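Local coordinates for protein alpha-L-rhamnosidase (Aspergillus terreus, PDB 6GSZ) that probably hydrolyses terminal non-reducing alpha-L-rhamnose residues from alpha-L-rhamnosides, as a calcium-binding, multidomain glycoside hydrolase, at residues V45-H50 with S70-G75; P103-L106 with D110-D113; G363-R368 with Y400-G405. All blocks are in the same frame, centred on the assembly; numbering follows the deposited sequence. Where two conformers were deposited one is given.

Contact 1. Residues V45-H50 with S70-G75; sequences VKRAGH and SPLQSG
The guanidinium of Arg47 carries this contact: CD2 of Leu72 lies over one of its faces, 3.7 Å from NH2 of Arg47, while the carbonyl oxygen of Ser70 sits at its edge in the plane of the group. NH2 of Arg47 donates to O of Ser70 over 3.0 Å with an N-H...O angle of 153°. On the acceptor side NH2 stands 57° out of the carbonyl plane of Ser70, and so not on a lone pair; the same oxygen also accepts from NE1 of Trp67. OG of Ser70 is also near, 3.2 Å from NH2 of Arg47, but the angle is too poor for a hydrogen bond. A bound water makes a second link, accepting from NH2 of Arg47 at 2.6 Å and donating to O of Pro71 at 2.6 Å. In the N-terminal immunoglobulin-like domain, this joins the chain at strand 38-46 to the loop that precedes strand 78-86. From Arg47 to His50 the chain reverses in a type II beta turn, closed by N of His50 donating to O of Arg47 at 3.0 Å. The Arg47 chain is extended from CG to NE, which carries its head across to the loop. There NE forms a salt bridge with Glu76 and NH1 a hydrogen bond with OG of Ser69.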
loop_
_atom_site.group_PDB
_atom_site.type_symbol
_atom_site.label_atom_id
_atom_site.label_comp_id
_atom_site.label_asym_id
_atom_site.label_seq_id
_atom_site.Cartn_x
_atom_site.Cartn_y
_atom_site.Cartn_z
ATOM N N VAL A 45 -28.340 4.250 -16.051
ATOM C CA VAL A 45 -28.455 4.669 -14.670
ATOM C C VAL A 45 -29.907 4.524 -14.203
ATOM O O VAL A 45 -30.813 5.185 -14.739
ATOM C CB VAL A 45 -27.966 6.115 -14.499
ATOM C CG1 VAL A 45 -28.022 6.544 -13.031
ATOM C CG2 VAL A 45 -26.572 6.291 -15.089
ATOM N N LYS A 46 -30.103 3.681 -13.178
ATOM C CA LYS A 46 -31.454 3.427 -12.602
ATOM C C LYS A 46 -31.548 4.047 -11.205
ATOM O O LYS A 46 -30.695 3.743 -10.366
ATOM C CB LYS A 46 -31.751 1.918 -12.588
ATOM C CG LYS A 46 -33.081 1.513 -11.976
ATOM C CD LYS A 46 -34.276 1.936 -12.790
ATOM C CE LYS A 46 -35.585 1.447 -12.201
ATOM N NZ LYS A 46 -36.036 2.320 -11.094
ATOM N N ARG A 47 -32.548 4.897 -10.971
ATOM C CA ARG A 47 -32.877 5.462 -9.690
ATOM C C ARG A 47 -34.216 4.877 -9.276
ATOM O O ARG A 47 -35.064 4.748 -10.133
ATOM C CB ARG A 47 -33.002 6.980 -9.833
ATOM C CG ARG A 47 -31.686 7.672 -9.611
ATOM C CD ARG A 47 -31.831 9.189 -9.691
ATOM N NE ARG A 47 -30.571 9.834 -9.344
ATOM C CZ ARG A 47 -29.696 10.286 -10.211
ATOM N NH1 ARG A 47 -29.733 9.868 -11.474
ATOM N NH2 ARG A 47 -28.815 11.182 -9.831
ATOM N N ALA A 48 -34.344 4.517 -7.990
ATOM C CA ALA A 48 -35.584 3.948 -7.478
ATOM C C ALA A 48 -36.749 4.854 -7.934
ATOM O O ALA A 48 -36.595 6.159 -7.843
ATOM C CB ALA A 48 -35.477 3.781 -5.968
ATOM N N GLY A 49 -37.866 4.192 -8.370
ATOM C CA GLY A 49 -39.101 4.905 -8.724
ATOM C C GLY A 49 -39.073 5.534 -10.112
ATOM O O GLY A 49 -40.102 6.073 -10.536
ATOM N N HIS A 50 -37.924 5.476 -10.807
ATOM C CA HIS A 50 -37.791 6.071 -12.146
ATOM C C HIS A 50 -37.389 4.994 -13.154
ATOM O O HIS A 50 -36.671 4.050 -12.829
ATOM C CB HIS A 50 -36.777 7.229 -12.173
ATOM C CG HIS A 50 -37.067 8.315 -11.183
ATOM N ND1 HIS A 50 -36.151 9.315 -10.902
ATOM C CD2 HIS A 50 -38.143 8.562 -10.398
ATOM C CE1 HIS A 50 -36.650 10.131 -9.995
ATOM N NE2 HIS A 50 -37.878 9.692 -9.668
ATOM N N SER A 70 -27.502 13.324 -13.484
ATOM C CA SER A 70 -27.457 14.411 -12.526
ATOM C C SER A 70 -26.656 13.950 -11.299
ATOM O O SER A 70 -26.520 12.754 -11.038
ATOM C CB SER A 70 -28.845 14.842 -12.123
ATOM O OG SER A 70 -29.562 13.716 -11.691
ATOM N N PRO A 71 -26.063 14.886 -10.557
ATOM C CA PRO A 71 -25.299 14.527 -9.345
ATOM C C PRO A 71 -26.101 13.698 -8.341
ATOM O O PRO A 71 -27.302 13.913 -8.164
ATOM C CB PRO A 71 -24.894 15.874 -8.748
ATOM C CG PRO A 71 -24.959 16.840 -9.921
ATOM C CD PRO A 71 -26.098 16.340 -10.782
ATOM N N LEU A 72 -25.446 12.699 -7.776
ATOM C CA LEU A 72 -26.042 11.906 -6.704
ATOM C C LEU A 72 -26.068 12.716 -5.401
ATOM O O LEU A 72 -25.168 13.465 -5.093
ATOM C CB LEU A 72 -25.244 10.614 -6.520
ATOM C CG LEU A 72 -25.246 9.673 -7.720
ATOM C CD1 LEU A 72 -24.124 8.668 -7.612
ATOM C CD2 LEU A 72 -26.587 8.973 -7.847
ATOM N N GLN A 73 -27.159 12.554 -4.664
ATOM C CA GLN A 73 -27.289 13.165 -3.323
ATOM C C GLN A 73 -26.665 12.254 -2.243
ATOM O O GLN A 73 -26.496 11.038 -2.427
ATOM C CB GLN A 73 -28.785 13.437 -3.094
ATOM C CG GLN A 73 -29.344 14.466 -4.068
ATOM C CD GLN A 73 -30.776 14.835 -3.777
ATOM O OE1 GLN A 73 -31.228 14.760 -2.648
ATOM N NE2 GLN A 73 -31.499 15.242 -4.797
ATOM N N SER A 74 -26.474 12.814 -1.038
ATOM C CA SER A 74 -26.036 12.035 0.116
ATOM C C SER A 74 -27.015 10.885 0.352
ATOM O O SER A 74 -28.251 11.116 0.423
ATOM C CB SER A 74 -25.985 12.949 1.328
ATOM O OG SER A 74 -25.725 12.170 2.497
ATOM N N GLY A 75 -26.493 9.659 0.480
ATOM C CA GLY A 75 -27.330 8.500 0.733
ATOM C C GLY A 75 -28.150 8.012 -0.450
ATOM O O GLY A 75 -28.943 7.070 -0.298
HETATM O O HOH W 1 -29.543 12.702 -7.913
#

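Contact 2. Residues P103-L106 with D110-D113; sequences PGLL and DWHD
Leu105, Asp110 and Trp111 supply most of the buried surface, Leu105 the largest share. They bring together two parts of the connection that leaves the last strand, 99-103, of the immunoglobulin-like sheet, the second part including the end of a short 3-10 segment at Asp110 and Trp111. The main apolar element is a CH-pi contact: CD1 of Leu105 stands 3.5 Å from the centroid of the six-membered ring of Trp111, only 13° off the ring normal. The side chains cross at about a right angle; CD1 covers the six-membered ring while CB of Leu105 lies near NE1 of Trp111. With CG of Leu105 opposite its carbonyl carbon (chi1 -57°), the other methyl, CD2, comes 3.6 Å from O of Asp110. Leu105 and Asp110 run past each other in opposite directions, with their CB atoms 3.9 Å apart.

The aspartate then reaches back to the first segment. N of Leu106 donates to OD2 of Asp110 over 3.0 Å, on the anti lone pair, but the bond is bent, with an N-H...O angle of 137°. OD2 also accepts from N of Thr107, so one carboxylate oxygen holds two successive backbone amides. Tyr184 meets Trp111 edge-to-face and accepts through its OH from N of Leu105. Tyr150 of strand 144-154 and Leu232 of strand 228-237 pack against both Leu105 and Trp111, joining this connection to the next beta-sheet region. At the indole edge, in the ring plane, a water accepts from NE1 of Trp111 at 3.0 Å and donates to O of Leu105 at 2.7 Å.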
loop_
_atom_site.group_PDB
_atom_site.type_symbol
_atom_site.label_atom_id
_atom_site.label_comp_id
_atom_site.label_asym_id
_atom_site.label_seq_id
_atom_site.Cartn_x
_atom_site.Cartn_y
_atom_site.Cartn_z
ATOM N N PRO A 103 -23.248 7.982 -2.612
ATOM C CA PRO A 103 -22.443 8.846 -1.762
ATOM C C PRO A 103 -22.783 8.673 -0.280
ATOM O O PRO A 103 -23.914 8.316 0.083
ATOM C CB PRO A 103 -22.800 10.257 -2.221
ATOM C CG PRO A 103 -23.346 10.056 -3.621
ATOM C CD PRO A 103 -24.130 8.764 -3.511
ATOM N N GLY A 104 -21.795 9.030 0.544
ATOM C CA GLY A 104 -21.930 9.048 1.998
ATOM C C GLY A 104 -22.528 10.352 2.505
ATOM O O GLY A 104 -23.430 10.926 1.915
ATOM N N LEU A 105 -22.072 10.741 3.691
ATOM C CA LEU A 105 -22.507 11.953 4.367
ATOM C C LEU A 105 -21.565 13.092 3.974
ATOM O O LEU A 105 -20.382 13.087 4.343
ATOM C CB LEU A 105 -22.501 11.704 5.887
ATOM C CG LEU A 105 -23.345 10.543 6.374
ATOM C CD1 LEU A 105 -23.353 10.498 7.889
ATOM C CD2 LEU A 105 -24.781 10.640 5.886
ATOM N N LEU A 106 -22.066 13.994 3.126
ATOM C CA LEU A 106 -21.167 14.882 2.395
ATOM C C LEU A 106 -20.883 16.217 3.093
ATOM O O LEU A 106 -19.899 16.866 2.788
ATOM C CB LEU A 106 -21.752 15.158 1.012
ATOM C CG LEU A 106 -22.063 13.940 0.158
ATOM C CD1 LEU A 106 -22.843 14.336 -1.087
ATOM C CD2 LEU A 106 -20.771 13.262 -0.218
ATOM N N ASP A 110 -25.261 16.577 7.265
ATOM C CA ASP A 110 -25.729 15.242 6.908
ATOM C C ASP A 110 -25.546 14.243 8.065
ATOM O O ASP A 110 -26.106 13.162 8.027
ATOM C CB ASP A 110 -25.002 14.722 5.650
ATOM C CG ASP A 110 -25.455 15.374 4.355
ATOM O OD1 ASP A 110 -26.648 15.776 4.257
ATOM O OD2 ASP A 110 -24.607 15.469 3.470
ATOM N N TRP A 111 -24.725 14.603 9.065
ATOM C CA TRP A 111 -24.560 13.778 10.290
ATOM C C TRP A 111 -25.695 13.963 11.298
ATOM O O TRP A 111 -25.690 13.276 12.318
ATOM C CB TRP A 111 -23.190 14.051 10.942
ATOM C CG TRP A 111 -22.032 13.498 10.182
ATOM C CD1 TRP A 111 -21.339 14.052 9.145
ATOM C CD2 TRP A 111 -21.507 12.168 10.353
ATOM N NE1 TRP A 111 -20.374 13.186 8.718
ATOM C CE2 TRP A 111 -20.478 12.000 9.389
ATOM C CE3 TRP A 111 -21.815 11.123 11.234
ATOM C CZ2 TRP A 111 -19.722 10.839 9.329
ATOM C CZ3 TRP A 111 -21.077 9.961 11.142
ATOM C CH2 TRP A 111 -20.075 9.815 10.170
ATOM N N HIS A 112 -26.620 14.891 11.020
ATOM C CA HIS A 112 -27.779 15.101 11.864
ATOM C C HIS A 112 -27.265 15.401 13.278
ATOM O O HIS A 112 -26.351 16.230 13.481
ATOM C CB HIS A 112 -28.756 13.926 11.640
ATOM C CG HIS A 112 -29.475 14.036 10.326
ATOM N ND1 HIS A 112 -30.806 14.393 10.238
ATOM C CD2 HIS A 112 -29.065 13.840 9.043
ATOM C CE1 HIS A 112 -31.172 14.446 8.962
ATOM N NE2 HIS A 112 -30.118 14.125 8.201
ATOM N N ASP A 113 -27.777 14.745 14.280
ATOM C CA ASP A 113 -27.351 15.190 15.633
ATOM C C ASP A 113 -26.220 14.302 16.178
ATOM O O ASP A 113 -25.923 14.317 17.348
ATOM C CB ASP A 113 -28.528 15.306 16.610
ATOM C CG ASP A 113 -29.473 14.117 16.650
ATOM O OD1 ASP A 113 -29.514 13.367 15.651
ATOM O OD2 ASP A 113 -30.188 13.963 17.684
HETATM O O HOH W 2 -18.797 14.035 6.369
#

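Contact 3. Residues G363-R368 with Y400-G405; sequences GEVATR and YVQVDG
Val365 and Gln402 meet through aliphatic carbon and the amide oxygen, their side chains crossing at about a right angle. CG2 of Val365 approaches OE1 of Gln402 to 3.7 Å and CB of Gln402 to 3.9 Å, while CG1 of Val365 lies 4.2 Å from CB of Tyr400. The two methyls therefore divide the work, one against Gln402 and the other between Gln402 and the base of Tyr400, whose ring leads away from the contact. No direct hydrogen bond joins the segments.

Water carries the polar part instead. Two waters lie between OE1 of Glu364 and OE1 of Gln402, which are 4.4 Å apart, and each is within hydrogen-bonding distance of both oxygens. One of them also accepts from N of Val365 at 2.9 Å, which links the strand backbone to the two side-chain oxygens.

The next shell sets the orientation of these groups. CG of Gln402 lies opposite its backbone N across the first bond (chi1 -176°), and the chain stays extended beyond it, carrying the amide alongside Val365 so that OE1 reaches its CG2. NE2 of Gln402 then donates to OD2 of Asp404 at 2.8 Å, nearly straight at 165° and on the syn lone pair, with the acceptor close to the amide plane. This fixes which end of the amide turns to the waters. The same OD2 of Asp404 is in a salt bridge with NH2 of Arg353. Glu364 has its own anchors, OE1 to OG of Ser323 and OE2 to OG of Ser325.

In the concanavalin-like domain, strands 364-365 and 400-404 are not paired directly: both run antiparallel to strand 351-361, whose Thr357 and Met360 touch Val365, and strand 328-332 borders 400-404.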
loop_
_atom_site.group_PDB
_atom_site.type_symbol
_atom_site.label_atom_id
_atom_site.label_comp_id
_atom_site.label_asym_id
_atom_site.label_seq_id
_atom_site.Cartn_x
_atom_site.Cartn_y
_atom_site.Cartn_z
ATOM N N GLY A 363 18.934 -20.007 18.768
ATOM C CA GLY A 363 18.033 -21.097 19.158
ATOM C C GLY A 363 16.758 -20.630 19.858
ATOM O O GLY A 363 16.014 -21.464 20.347
ATOM N N GLU A 364 16.500 -19.313 19.916
ATOM C CA GLU A 364 15.267 -18.763 20.518
ATOM C C GLU A 364 14.668 -17.691 19.593
ATOM O O GLU A 364 15.357 -17.098 18.747
ATOM C CB GLU A 364 15.540 -18.089 21.867
ATOM C CG GLU A 364 16.310 -18.958 22.856
ATOM C CD GLU A 364 15.521 -20.110 23.463
ATOM O OE1 GLU A 364 14.270 -20.088 23.382
ATOM O OE2 GLU A 364 16.171 -21.027 24.021
ATOM N N VAL A 365 13.395 -17.380 19.810
ATOM C CA VAL A 365 12.757 -16.310 19.068
ATOM C C VAL A 365 13.539 -15.010 19.318
ATOM O O VAL A 365 14.054 -14.795 20.393
ATOM C CB VAL A 365 11.256 -16.190 19.376
ATOM C CG1 VAL A 365 10.508 -17.463 19.027
ATOM C CG2 VAL A 365 10.967 -15.779 20.804
ATOM N N ALA A 366 13.693 -14.182 18.271
ATOM C CA ALA A 366 14.525 -12.991 18.372
ATOM C C ALA A 366 13.679 -11.731 18.574
ATOM O O ALA A 366 13.151 -11.183 17.623
ATOM C CB ALA A 366 15.342 -12.881 17.118
ATOM N N THR A 367 13.553 -11.261 19.823
ATOM C CA THR A 367 12.795 -10.060 20.113
ATOM C C THR A 367 13.679 -8.813 20.052
ATOM O O THR A 367 13.191 -7.699 19.961
ATOM C CB THR A 367 12.114 -10.181 21.482
ATOM O OG1 THR A 367 13.136 -10.390 22.449
ATOM C CG2 THR A 367 11.113 -11.310 21.520
ATOM N N ARG A 368 15.006 -8.986 20.165
ATOM C CA ARG A 368 15.898 -7.836 20.251
ATOM C C ARG A 368 15.609 -6.791 19.160
ATOM O O ARG A 368 15.477 -5.609 19.481
ATOM C CB ARG A 368 17.356 -8.306 20.220
ATOM C CG ARG A 368 18.349 -7.183 20.450
ATOM C CD ARG A 368 18.708 -6.480 19.156
ATOM N NE ARG A 368 19.544 -7.279 18.273
ATOM C CZ ARG A 368 20.096 -6.819 17.152
ATOM N NH1 ARG A 368 19.748 -5.617 16.679
ATOM N NH2 ARG A 368 20.980 -7.591 16.539
ATOM N N TYR A 400 7.488 -16.610 13.505
ATOM C CA TYR A 400 7.571 -17.471 14.681
ATOM C C TYR A 400 6.782 -16.878 15.847
ATOM O O TYR A 400 6.727 -15.675 16.026
ATOM C CB TYR A 400 9.040 -17.656 15.067
ATOM C CG TYR A 400 9.899 -18.223 13.957
ATOM C CD1 TYR A 400 9.936 -19.589 13.731
ATOM C CD2 TYR A 400 10.653 -17.395 13.130
ATOM C CE1 TYR A 400 10.702 -20.113 12.705
ATOM C CE2 TYR A 400 11.409 -17.914 12.091
ATOM C CZ TYR A 400 11.425 -19.276 11.877
ATOM O OH TYR A 400 12.201 -19.847 10.901
ATOM N N VAL A 401 6.275 -17.775 16.688
ATOM C CA VAL A 401 5.594 -17.366 17.913
ATOM C C VAL A 401 6.030 -18.304 19.036
ATOM O O VAL A 401 5.800 -19.504 18.954
ATOM C CB VAL A 401 4.069 -17.392 17.763
ATOM C CG1 VAL A 401 3.446 -16.774 19.007
ATOM C CG2 VAL A 401 3.635 -16.677 16.509
ATOM N N GLN A 402 6.610 -17.731 20.091
ATOM C CA GLN A 402 6.832 -18.492 21.327
ATOM C C GLN A 402 5.533 -18.466 22.130
ATOM O O GLN A 402 4.968 -17.386 22.356
ATOM C CB GLN A 402 7.966 -17.921 22.163
ATOM C CG GLN A 402 8.236 -18.780 23.396
ATOM C CD GLN A 402 9.373 -18.271 24.246
ATOM O OE1 GLN A 402 10.465 -17.955 23.750
ATOM N NE2 GLN A 402 9.116 -18.200 25.548
ATOM N N VAL A 403 5.094 -19.653 22.562
ATOM C CA VAL A 403 3.815 -19.795 23.246
ATOM C C VAL A 403 4.068 -20.342 24.640
ATOM O O VAL A 403 4.683 -21.417 24.741
ATOM C CB VAL A 403 2.872 -20.735 22.481
ATOM C CG1 VAL A 403 1.550 -20.851 23.198
ATOM C CG2 VAL A 403 2.668 -20.285 21.041
ATOM N N ASP A 404 3.645 -19.587 25.667
ATOM C CA ASP A 404 3.767 -20.036 27.067
ATOM C C ASP A 404 2.378 -20.127 27.673
ATOM O O ASP A 404 1.527 -19.262 27.446
ATOM C CB ASP A 404 4.678 -19.098 27.871
ATOM C CG ASP A 404 6.149 -19.278 27.527
ATOM O OD1 ASP A 404 6.778 -20.243 28.053
ATOM O OD2 ASP A 404 6.638 -18.520 26.700
ATOM N N GLY A 405 2.171 -21.148 28.508
ATOM C CA GLY A 405 0.906 -21.288 29.216
ATOM C C GLY A 405 -0.193 -21.955 28.412
ATOM O O GLY A 405 -1.350 -21.947 28.830
HETATM O O HOH W 3 12.211 -19.102 21.830
HETATM O O HOH W 4 13.033 -17.918 24.833
#

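From the N terminus the three contacts follow in series, none enclosing or crossing another. Contact 1 closes a loop of 19 intervening residues that contains strand 53-58, within the immunoglobulin-like domain. Contact 2 closes a much shorter one, with three residues between its segments, after strand 99-103. These two meet where the loop before strand 78-86 reaches the end of strand 99-103: OG of Ser74 is 2.7 Å from O of Gly104, and N of Gly75 is 2.9 Å from O of Pro103, both probable hydrogen bonds. Contact 3 closes a loop of 31 residues in the concanavalin-like domain, on the opposite side of the chain's centre from contact 1, their centres about 56 Å apart.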